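Local coordinates for long form salivary protein D7L1 (Culex quinquefasciatus, PDB 6V4C), which binds and sequesters adenine nucleotides, most tightly ATP and ADP, from the vertebrate host, inhibiting platelet aggregation and hemostasis to modulate mosquito blood feeding, at residues A[256-259]-A[260-264]; A[142-145]-A[146-150]; A[270-273]-A[274-277]; A[183-186]-A[187-191]. One frame throughout, in Å; residues are numbered along the deposited sequence.

Contact 1. Residues A[256-259]-A[260-264]; sequences LDYI and EVRSE. With ADP (adenosine-5'-diphosphate), chain B.
OE1 of E260 accepts hydrogen bonds from two waters, and OD1 of D257, one turn back, accepts from the same pair. One water sits 2.8 Å from E260 OE1 and the other 2.9 Å from it, so the two carboxylates are joined through solvent although D257 OD1 and E260 OE1 are 4.6 Å apart. The like charges are probably eased by R170, which forms a salt bridge to E260 OE1, while OE2 of E260 accepts from S149. On another side of the helix the CD methylene of R262 lies over the centre of the Y258 ring, 3.5 Å from its centroid and 8° off the normal, a CH-pi contact. Bends at chi2 and chi3 of R262 then carry the guanidinium past the ring, with NH1 3.8 Å from CG1 of I259. These pairs belong to the last turns of helix 249-263, in the second half of this two-part PBP/GOBP-family protein, where E260 N donates to L256 O at 2.8 Å, V261 and R262 repeat the step, and S263 N bonds weakly to I259 O. S263 OG donates to E260 O and accepts from I150 N. S263 O comes within 3.5 Å of C2 of the ADP adenine.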
loop_
_atom_site.group_PDB
_atom_site.type_symbol
_atom_site.label_atom_id
_atom_site.label_comp_id
_atom_site.label_asym_id
_atom_site.label_seq_id
_atom_site.Cartn_x
_atom_site.Cartn_y
_atom_site.Cartn_z
ATOM N N LEU A 256 2.237 4.742 -14.510
ATOM C CA LEU A 256 3.320 4.776 -13.533
ATOM C C LEU A 256 3.486 6.161 -12.919
ATOM O O LEU A 256 3.735 6.279 -11.715
ATOM C CB LEU A 256 4.623 4.315 -14.181
ATOM C CG LEU A 256 5.280 3.122 -13.495
ATOM C CD1 LEU A 256 4.358 1.917 -13.527
ATOM C CD2 LEU A 256 6.611 2.808 -14.144
ATOM N N ASP A 257 3.372 7.219 -13.730
ATOM C CA ASP A 257 3.505 8.572 -13.194
ATOM C C ASP A 257 2.488 8.828 -12.091
ATOM O O ASP A 257 2.816 9.421 -11.059
ATOM C CB ASP A 257 3.344 9.611 -14.303
ATOM C CG ASP A 257 4.541 9.673 -15.231
ATOM O OD1 ASP A 257 5.649 9.272 -14.818
ATOM O OD2 ASP A 257 4.370 10.131 -16.379
ATOM N N TYR A 258 1.245 8.385 -12.289
ATOM C CA TYR A 258 0.218 8.623 -11.282
ATOM C C TYR A 258 0.440 7.755 -10.051
ATOM O O TYR A 258 0.254 8.218 -8.919
ATOM C CB TYR A 258 -1.164 8.394 -11.886
ATOM C CG TYR A 258 -2.300 8.934 -11.056
ATOM C CD1 TYR A 258 -2.202 10.168 -10.423
ATOM C CD2 TYR A 258 -3.481 8.219 -10.920
ATOM C CE1 TYR A 258 -3.246 10.665 -9.667
ATOM C CE2 TYR A 258 -4.531 8.708 -10.171
ATOM C CZ TYR A 258 -4.411 9.930 -9.547
ATOM O OH TYR A 258 -5.460 10.413 -8.800
ATOM N N ILE A 259 0.850 6.496 -10.245
ATOM C CA ILE A 259 1.277 5.674 -9.114
ATOM C C ILE A 259 2.365 6.384 -8.319
ATOM O O ILE A 259 2.311 6.455 -7.085
ATOM C CB ILE A 259 1.740 4.284 -9.592
ATOM C CG1 ILE A 259 0.550 3.447 -10.066
ATOM C CG2 ILE A 259 2.497 3.571 -8.480
ATOM C CD1 ILE A 259 0.944 2.150 -10.763
ATOM N N GLU A 260 3.366 6.925 -9.017
ATOM C CA GLU A 260 4.475 7.587 -8.332
ATOM C C GLU A 260 3.988 8.752 -7.484
ATOM O O GLU A 260 4.371 8.885 -6.314
ATOM C CB GLU A 260 5.515 8.068 -9.343
ATOM C CG GLU A 260 6.658 8.804 -8.675
ATOM C CD GLU A 260 7.890 8.925 -9.541
ATOM O OE1 GLU A 260 7.771 8.827 -10.781
ATOM O OE2 GLU A 260 8.983 9.116 -8.971
ATOM N N VAL A 261 3.144 9.615 -8.058
ATOM C CA VAL A 261 2.634 10.767 -7.318
ATOM C C VAL A 261 1.876 10.318 -6.074
ATOM O O VAL A 261 2.034 10.892 -4.989
ATOM C CB VAL A 261 1.778 11.666 -8.231
ATOM C CG1 VAL A 261 0.963 12.648 -7.403
ATOM C CG2 VAL A 261 2.662 12.415 -9.211
ATOM N N ARG A 262 1.048 9.281 -6.207
ATOM C CA ARG A 262 0.257 8.812 -5.074
ATOM C C ARG A 262 1.103 8.115 -4.016
ATOM O O ARG A 262 0.692 8.060 -2.852
ATOM C CB ARG A 262 -0.845 7.869 -5.561
ATOM C CG ARG A 262 -1.877 8.524 -6.467
ATOM C CD ARG A 262 -2.394 7.537 -7.511
ATOM N NE ARG A 262 -3.021 6.367 -6.913
ATOM C CZ ARG A 262 -3.146 5.190 -7.520
ATOM N NH1 ARG A 262 -2.670 5.011 -8.750
ATOM N NH2 ARG A 262 -3.737 4.186 -6.890
ATOM N N SER A 263 2.272 7.589 -4.389
ATOM C CA SER A 263 3.091 6.820 -3.459
ATOM C C SER A 263 3.768 7.684 -2.407
ATOM O O SER A 263 4.275 7.138 -1.422
ATOM C CB SER A 263 4.143 5.993 -4.210
ATOM O OG SER A 263 5.202 6.805 -4.698
ATOM N N GLU A 264 3.800 9.006 -2.587
ATOM C CA GLU A 264 4.377 9.864 -1.557
ATOM C C GLU A 264 3.478 9.946 -0.331
ATOM O O GLU A 264 3.969 10.149 0.785
ATOM C CB GLU A 264 4.661 11.257 -2.123
ATOM C CG GLU A 264 5.709 11.268 -3.223
ATOM C CD GLU A 264 6.219 12.665 -3.530
ATOM O OE1 GLU A 264 5.665 13.635 -2.973
ATOM O OE2 GLU A 264 7.176 12.791 -4.323
HETATM P PB ADP B . -0.321 12.676 9.832
HETATM O O1B ADP B . 0.672 13.312 10.544
HETATM O O2B ADP B . -1.534 13.396 9.755
HETATM O O3B ADP B . -0.542 11.405 10.293
HETATM P PA ADP B . -0.653 13.425 7.042
HETATM O O1A ADP B . -0.167 14.747 6.549
HETATM O O2A ADP B . -2.037 13.503 7.325
HETATM O O3A ADP B . 0.087 12.929 8.304
HETATM O "O5'" ADP B . -0.379 12.102 6.337
HETATM C "C5'" ADP B . -0.735 10.855 6.894
HETATM C "C4'" ADP B . -0.868 9.783 5.837
HETATM O "O4'" ADP B . 0.369 9.189 5.536
HETATM C "C3'" ADP B . -1.626 8.527 6.201
HETATM O "O3'" ADP B . -2.999 8.663 6.031
HETATM C "C2'" ADP B . -1.011 7.415 5.358
HETATM O "O2'" ADP B . -1.811 7.122 4.293
HETATM C "C1'" ADP B . 0.195 8.072 4.771
HETATM N N9 ADP B . 1.401 7.309 4.839
HETATM C C8 ADP B . 1.927 6.819 5.946
HETATM N N7 ADP B . 3.028 6.215 5.773
HETATM C C5 ADP B . 3.261 6.290 4.455
HETATM C C6 ADP B . 4.287 5.834 3.634
HETATM N N6 ADP B . 5.312 5.166 4.037
HETATM N N1 ADP B . 4.206 6.076 2.349
HETATM C C2 ADP B . 3.176 6.723 1.902
HETATM N N3 ADP B . 2.187 7.206 2.563
HETATM C C4 ADP B . 2.262 6.972 3.853
HETATM O O HOH W 1 6.860 10.642 -12.674
HETATM O O HOH W 2 7.041 7.014 -12.988
#

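Contact 2. Residues A[142-145]-A[146-150]; sequences QIKP and KGISI. With ADP (adenosine-5'-diphosphate), chain B.
K144 directs its CB at 146-150 and reaches I148, I150 and the bound adenine in turn. With CG anti to the backbone N (chi1 -172°), that methylene lies 4.0 Å from CG2 of I148. CD comes next, 3.7 Å from CA of I150 and close to its CD1 methyl. A bend at chi3 brings CE round to the adenine, and one at chi4 sets NZ among acceptors. It donates to I148 O at 2.9 Å, approaching nearly in line with the carbonyl, to P145 O at 3.0 Å from above the carbonyl plane, and to N1 of ADP at 3.0 Å. S263 O, near the end of helix 249-263, is a fourth acceptor, more than three N-H groups can serve with one straight bond each. The P145 and I148 carbonyls belong to a type II beta turn, within which P145 CD packs on I148 CG2. K146 lays its CB over the adenine face, 3.5 Å from C5. K144 O meanwhile accepts a weak bond from ADP N6. The lysine residue thus offers a donor to N1 and an acceptor to N6, a pattern complementary to adenine and consistent with the binding of adenine, adenosine, AMP, ADP and ATP alike.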
loop_
_atom_site.group_PDB
_atom_site.type_symbol
_atom_site.label_atom_id
_atom_site.label_comp_id
_atom_site.label_asym_id
_atom_site.label_seq_id
_atom_site.Cartn_x
_atom_site.Cartn_y
_atom_site.Cartn_z
ATOM N N GLN A 142 15.657 1.898 5.882
ATOM C CA GLN A 142 15.348 0.943 4.828
ATOM C C GLN A 142 13.855 0.829 4.545
ATOM O O GLN A 142 13.475 0.174 3.573
ATOM C CB GLN A 142 15.919 -0.440 5.166
ATOM C CG GLN A 142 15.086 -1.249 6.154
ATOM C CD GLN A 142 15.193 -0.748 7.585
ATOM O OE1 GLN A 142 15.933 0.191 7.878
ATOM N NE2 GLN A 142 14.453 -1.385 8.485
ATOM N N ILE A 143 13.005 1.434 5.361
ATOM C CA ILE A 143 11.571 1.481 5.093
ATOM C C ILE A 143 11.271 2.789 4.371
ATOM O O ILE A 143 11.745 3.854 4.788
ATOM C CB ILE A 143 10.769 1.383 6.402
ATOM C CG1 ILE A 143 11.224 0.174 7.224
ATOM C CG2 ILE A 143 9.272 1.297 6.107
ATOM C CD1 ILE A 143 10.480 0.009 8.530
ATOM N N LYS A 144 10.492 2.715 3.293
ATOM C CA LYS A 144 10.103 3.928 2.579
ATOM C C LYS A 144 9.168 4.754 3.449
ATOM O O LYS A 144 8.058 4.294 3.752
ATOM C CB LYS A 144 9.399 3.576 1.272
ATOM C CG LYS A 144 9.140 4.787 0.379
ATOM C CD LYS A 144 8.034 4.551 -0.632
ATOM C CE LYS A 144 6.660 4.793 -0.032
ATOM N NZ LYS A 144 6.419 6.230 0.308
ATOM N N PRO A 145 9.563 5.956 3.879
ATOM C CA PRO A 145 8.663 6.759 4.716
ATOM C C PRO A 145 7.695 7.556 3.856
ATOM O O PRO A 145 7.789 7.510 2.625
ATOM C CB PRO A 145 9.630 7.683 5.458
ATOM C CG PRO A 145 10.722 7.924 4.443
ATOM C CD PRO A 145 10.844 6.646 3.625
ATOM N N LYS A 146 6.774 8.297 4.464
ATOM C CA LYS A 146 5.929 9.154 3.650
ATOM C C LYS A 146 6.722 10.378 3.203
ATOM O O LYS A 146 7.727 10.750 3.814
ATOM C CB LYS A 146 4.644 9.534 4.392
ATOM C CG LYS A 146 4.635 10.891 5.074
ATOM C CD LYS A 146 3.242 11.205 5.618
ATOM C CE LYS A 146 3.229 12.472 6.466
ATOM N NZ LYS A 146 3.999 12.310 7.732
ATOM N N GLY A 147 6.286 10.978 2.098
ATOM C CA GLY A 147 6.935 12.155 1.561
ATOM C C GLY A 147 7.934 11.897 0.451
ATOM O O GLY A 147 8.393 12.858 -0.181
ATOM N N ILE A 148 8.289 10.639 0.196
ATOM C CA ILE A 148 9.167 10.276 -0.908
ATOM C C ILE A 148 8.478 9.198 -1.731
ATOM O O ILE A 148 7.834 8.297 -1.177
ATOM C CB ILE A 148 10.559 9.817 -0.413
ATOM C CG1 ILE A 148 11.508 9.587 -1.593
ATOM C CG2 ILE A 148 10.448 8.563 0.443
ATOM C CD1 ILE A 148 12.938 9.277 -1.178
ATOM N N SER A 149 8.589 9.297 -3.052
ATOM C CA SER A 149 7.932 8.320 -3.908
ATOM C C SER A 149 8.675 6.987 -3.866
ATOM O O SER A 149 9.843 6.907 -3.481
ATOM C CB SER A 149 7.824 8.822 -5.351
ATOM O OG SER A 149 9.002 8.560 -6.097
ATOM N N ILE A 150 7.967 5.927 -4.258
ATOM C CA ILE A 150 8.571 4.597 -4.262
ATOM C C ILE A 150 9.695 4.522 -5.292
ATOM O O ILE A 150 10.731 3.888 -5.056
ATOM C CB ILE A 150 7.498 3.510 -4.468
ATOM C CG1 ILE A 150 8.124 2.112 -4.475
ATOM C CG2 ILE A 150 6.728 3.748 -5.760
ATOM C CD1 ILE A 150 8.761 1.710 -3.161
HETATM P PB ADP B . -0.321 12.676 9.832
HETATM O O1B ADP B . 0.672 13.312 10.544
HETATM O O2B ADP B . -1.534 13.396 9.755
HETATM O O3B ADP B . -0.542 11.405 10.293
HETATM P PA ADP B . -0.653 13.425 7.042
HETATM O O1A ADP B . -0.167 14.747 6.549
HETATM O O2A ADP B . -2.037 13.503 7.325
HETATM O O3A ADP B . 0.087 12.929 8.304
HETATM O "O5'" ADP B . -0.379 12.102 6.337
HETATM C "C5'" ADP B . -0.735 10.855 6.894
HETATM C "C4'" ADP B . -0.868 9.783 5.837
HETATM O "O4'" ADP B . 0.369 9.189 5.536
HETATM C "C3'" ADP B . -1.626 8.527 6.201
HETATM O "O3'" ADP B . -2.999 8.663 6.031
HETATM C "C2'" ADP B . -1.011 7.415 5.358
HETATM O "O2'" ADP B . -1.811 7.122 4.293
HETATM C "C1'" ADP B . 0.195 8.072 4.771
HETATM N N9 ADP B . 1.401 7.309 4.839
HETATM C C8 ADP B . 1.927 6.819 5.946
HETATM N N7 ADP B . 3.028 6.215 5.773
HETATM C C5 ADP B . 3.261 6.290 4.455
HETATM C C6 ADP B . 4.287 5.834 3.634
HETATM N N6 ADP B . 5.312 5.166 4.037
HETATM N N1 ADP B . 4.206 6.076 2.349
HETATM C C2 ADP B . 3.176 6.723 1.902
HETATM N N3 ADP B . 2.187 7.206 2.563
HETATM C C4 ADP B . 2.262 6.972 3.853
#

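Contact 3. Residues A[270-273]-A[274-277]; sequences LREA and TSKY
S275 folds back on E272 in a short irregular turn of the loop that leads from helix 249-263 to helix 279-292. The compact part of this turn gathers round one carbonyl. S275 OG donates to E272 O at 2.7 Å, and S275 N reaches the same oxygen at 3.3 Å in a weak bond, so backbone and side chain of one residue share an acceptor. The hydroxyl can do this because it stands between the backbone N and the carbonyl carbon (chi1 59°), which turns it back along the chain; its approach is tilted 30° from the carbonyl plane. CB of S275 lies 3.4 Å from R271 O. One residue earlier, T274 N makes a long, weak bond to R271 O, which makes two successive steps of three residues.

The outer side is much looser. E272 and A273 are solvent-exposed and turn their CB atoms away from 274-277, although the E272 side chain, like that of S275, also touches F27 of helix 27-34 in the other half of the protein. R271 sends its end away from the turn as well: a bend at chi2 carries the chain to N265, and the side chain stops about 5 Å from the nearest atom of the bound ADP. T274 is tied down by contrast. Its OG1 bonds to Y268 O, anchoring the turn to the preceding loop, and sits 4.0 Å from CB of R271.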
loop_
_atom_site.group_PDB
_atom_site.type_symbol
_atom_site.label_atom_id
_atom_site.label_comp_id
_atom_site.label_asym_id
_atom_site.label_seq_id
_atom_site.Cartn_x
_atom_site.Cartn_y
_atom_site.Cartn_z
ATOM N N LEU A 270 -7.898 10.126 -1.253
ATOM C CA LEU A 270 -8.970 10.236 -0.273
ATOM C C LEU A 270 -9.210 11.665 0.200
ATOM O O LEU A 270 -10.226 11.922 0.854
ATOM C CB LEU A 270 -8.700 9.307 0.911
ATOM C CG LEU A 270 -8.558 7.839 0.506
ATOM C CD1 LEU A 270 -7.871 7.047 1.599
ATOM C CD2 LEU A 270 -9.919 7.241 0.176
ATOM N N ARG A 271 -8.367 12.587 -0.150
ATOM C CA ARG A 271 -8.709 13.982 0.085
ATOM C C ARG A 271 -9.391 14.457 -1.161
ATOM O O ARG A 271 -9.024 14.116 -2.164
ATOM C CB ARG A 271 -7.542 14.891 0.255
ATOM C CG ARG A 271 -6.490 14.213 1.053
ATOM C CD ARG A 271 -6.626 14.658 2.400
ATOM N NE ARG A 271 -5.838 13.609 2.896
ATOM C CZ ARG A 271 -4.586 13.364 2.631
ATOM N NH1 ARG A 271 -3.882 14.058 1.806
ATOM N NH2 ARG A 271 -4.002 12.408 3.241
ATOM N N GLU A 272 -10.268 15.406 -1.020
ATOM C CA GLU A 272 -11.175 15.757 -2.111
ATOM C C GLU A 272 -10.465 16.526 -3.221
ATOM O O GLU A 272 -10.771 16.338 -4.406
ATOM C CB GLU A 272 -12.370 16.547 -1.579
ATOM C CG GLU A 272 -13.528 16.620 -2.553
ATOM C CD GLU A 272 -14.508 17.723 -2.216
ATOM O OE1 GLU A 272 -14.831 18.525 -3.119
ATOM O OE2 GLU A 272 -14.949 17.793 -1.050
ATOM N N ALA A 273 -9.524 17.403 -2.862
ATOM C CA ALA A 273 -8.871 18.246 -3.860
ATOM C C ALA A 273 -7.947 17.460 -4.779
ATOM O O ALA A 273 -7.673 17.910 -5.897
ATOM C CB ALA A 273 -8.093 19.379 -3.194
ATOM N N THR A 274 -7.459 16.304 -4.335
ATOM C CA THR A 274 -6.583 15.454 -5.134
ATOM C C THR A 274 -7.230 14.105 -5.430
ATOM O O THR A 274 -6.538 13.116 -5.686
ATOM C CB THR A 274 -5.222 15.280 -4.457
ATOM O OG1 THR A 274 -5.411 14.838 -3.106
ATOM C CG2 THR A 274 -4.460 16.594 -4.452
ATOM N N SER A 275 -8.563 14.057 -5.408
ATOM C CA SER A 275 -9.283 12.801 -5.583
ATOM C C SER A 275 -9.471 12.420 -7.044
ATOM O O SER A 275 -9.732 11.246 -7.332
ATOM C CB SER A 275 -10.650 12.885 -4.902
ATOM O OG SER A 275 -11.422 13.946 -5.440
ATOM N N LYS A 276 -9.340 13.369 -7.966
ATOM C CA LYS A 276 -9.584 13.138 -9.382
ATOM C C LYS A 276 -8.279 13.229 -10.159
ATOM O O LYS A 276 -7.442 14.096 -9.884
ATOM C CB LYS A 276 -10.563 14.178 -9.933
ATOM C CG LYS A 276 -11.949 14.111 -9.325
ATOM C CD LYS A 276 -12.591 12.760 -9.594
ATOM N N TYR A 277 -8.111 12.339 -11.134
ATOM C CA TYR A 277 -6.933 12.387 -11.988
ATOM C C TYR A 277 -6.992 13.623 -12.878
ATOM O O TYR A 277 -8.006 13.882 -13.533
ATOM C CB TYR A 277 -6.839 11.119 -12.843
ATOM C CG TYR A 277 -5.654 11.118 -13.783
ATOM C CD1 TYR A 277 -4.360 10.940 -13.302
ATOM C CD2 TYR A 277 -5.824 11.303 -15.149
ATOM C CE1 TYR A 277 -3.270 10.945 -14.155
ATOM C CE2 TYR A 277 -4.737 11.310 -16.011
ATOM C CZ TYR A 277 -3.464 11.131 -15.507
ATOM O OH TYR A 277 -2.380 11.136 -16.353
#

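Contact 4. Residues A[183-186]-A[187-191]; sequences HSNC and TTRGM
From H183 to G190 the backbone is regular alpha helix, each N-H returning to the carbonyl four residues earlier: T187 N lies 2.9 Å from H183 O, and G190 N is equally far from C186 O. S184 O carries an extra load, for T188 OG1 donates to it at 2.6 Å from one face of the carbonyl plane while T188 N reaches it from the other. T188 can do this because its OG1 lies anti to the carbonyl carbon, beside the backbone N (chi1 -54°). One residue on, R189 extends its chain so that NE donates to OD1 of N185 at 3.1 Å, with an N-H...O angle of 153°. OD1 lies in the guanidinium plane, yet the amide itself is turned 62° against that plane; NH1 of R189 goes on to K196 O. Beside the buried H183, CG2 of T187 packs over one ring face, 4.0 Å from the centroid and displaced toward the rim, a CH-pi contact, and Y159 meets the ring edge-to-face. C186 SG leaves the helix for a disulfide with C154 of helix 150-158, the cross-linking of neighbouring helices by cystines that marks odorant-binding-protein-like domains.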
loop_
_atom_site.group_PDB
_atom_site.type_symbol
_atom_site.label_atom_id
_atom_site.label_comp_id
_atom_site.label_asym_id
_atom_site.label_seq_id
_atom_site.Cartn_x
_atom_site.Cartn_y
_atom_site.Cartn_z
ATOM N N HIS A 183 16.457 -2.286 -9.637
ATOM C CA HIS A 183 15.554 -1.154 -9.461
ATOM C C HIS A 183 14.110 -1.553 -9.738
ATOM O O HIS A 183 13.207 -1.226 -8.959
ATOM C CB HIS A 183 15.987 0.007 -10.360
ATOM C CG HIS A 183 15.173 1.250 -10.177
ATOM N ND1 HIS A 183 14.348 1.752 -11.161
ATOM C CD2 HIS A 183 15.054 2.093 -9.124
ATOM C CE1 HIS A 183 13.759 2.849 -10.724
ATOM N NE2 HIS A 183 14.169 3.077 -9.489
ATOM N N SER A 184 13.873 -2.263 -10.843
ATOM C CA SER A 184 12.513 -2.679 -11.169
ATOM C C SER A 184 11.996 -3.742 -10.207
ATOM O O SER A 184 10.785 -3.824 -9.975
ATOM C CB SER A 184 12.416 -3.136 -12.626
ATOM O OG SER A 184 13.349 -4.164 -12.907
ATOM N N ASN A 185 12.883 -4.558 -9.634
ATOM C CA ASN A 185 12.452 -5.450 -8.563
ATOM C C ASN A 185 11.968 -4.654 -7.355
ATOM O O ASN A 185 10.934 -4.976 -6.757
ATOM C CB ASN A 185 13.590 -6.395 -8.171
ATOM C CG ASN A 185 13.219 -7.306 -7.015
ATOM O OD1 ASN A 185 12.424 -8.235 -7.172
ATOM N ND2 ASN A 185 13.800 -7.052 -5.849
ATOM N N CYS A 186 12.699 -3.599 -6.997
ATOM C CA CYS A 186 12.312 -2.769 -5.862
ATOM C C CYS A 186 10.986 -2.062 -6.118
ATOM O O CYS A 186 10.116 -2.025 -5.239
ATOM C CB CYS A 186 13.429 -1.763 -5.574
ATOM S SG CYS A 186 13.196 -0.664 -4.146
ATOM N N THR A 187 10.800 -1.511 -7.321
ATOM C CA THR A 187 9.611 -0.705 -7.582
ATOM C C THR A 187 8.379 -1.568 -7.842
ATOM O O THR A 187 7.279 -1.231 -7.392
ATOM C CB THR A 187 9.862 0.269 -8.739
ATOM O OG1 THR A 187 10.212 -0.458 -9.921
ATOM C CG2 THR A 187 10.998 1.231 -8.392
ATOM N N THR A 188 8.541 -2.677 -8.571
ATOM C CA THR A 188 7.416 -3.579 -8.801
ATOM C C THR A 188 6.903 -4.160 -7.488
ATOM O O THR A 188 5.690 -4.302 -7.291
ATOM C CB THR A 188 7.829 -4.693 -9.771
ATOM O OG1 THR A 188 8.361 -4.110 -10.967
ATOM C CG2 THR A 188 6.642 -5.559 -10.139
ATOM N N ARG A 189 7.812 -4.494 -6.569
ATOM C CA ARG A 189 7.386 -4.944 -5.247
ATOM C C ARG A 189 6.807 -3.792 -4.431
ATOM O O ARG A 189 5.823 -3.973 -3.704
ATOM C CB ARG A 189 8.546 -5.614 -4.508
ATOM C CG ARG A 189 8.972 -6.954 -5.106
ATOM C CD ARG A 189 10.208 -7.512 -4.414
ATOM N NE ARG A 189 10.524 -8.870 -4.861
ATOM C CZ ARG A 189 10.084 -9.977 -4.269
ATOM N NH1 ARG A 189 9.306 -9.898 -3.198
ATOM N NH2 ARG A 189 10.421 -11.167 -4.747
ATOM N N GLY A 190 7.400 -2.601 -4.542
ATOM C CA GLY A 190 6.882 -1.455 -3.809
ATOM C C GLY A 190 5.495 -1.043 -4.263
ATOM O O GLY A 190 4.669 -0.611 -3.454
ATOM N N MET A 191 5.220 -1.166 -5.565
ATOM C CA MET A 191 3.889 -0.922 -6.107
ATOM C C MET A 191 2.915 -2.050 -5.805
ATOM O O MET A 191 1.723 -1.909 -6.097
ATOM C CB MET A 191 3.955 -0.757 -7.628
ATOM C CG MET A 191 4.626 0.514 -8.122
ATOM S SD MET A 191 4.447 0.697 -9.914
ATOM C CE MET A 191 5.482 -0.640 -10.512
#

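How the contacts relate
Contacts 1 and 2 meet at the adenine end of the ADP pocket: E264 O and G147 N are 2.8 Å apart, a probable hydrogen bond, and the centres of the two contacts are about 12 Å apart. Contact 4 backs both without touching the nucleotide in its own segments. M191 CG packs 3.7 Å from I259 CG2 of contact 1, and G190 CA lies 3.7 Å from I150 CD1 of contact 2. Contact 3 joins from another side, through Y277 CD1, which is 3.6 Å from Y258 CG of contact 1; it does not touch contact 2, whose nearest atoms are about 8 Å away. Contacts 3 and 4 are the most widely separated, their centres about 25 Å apart.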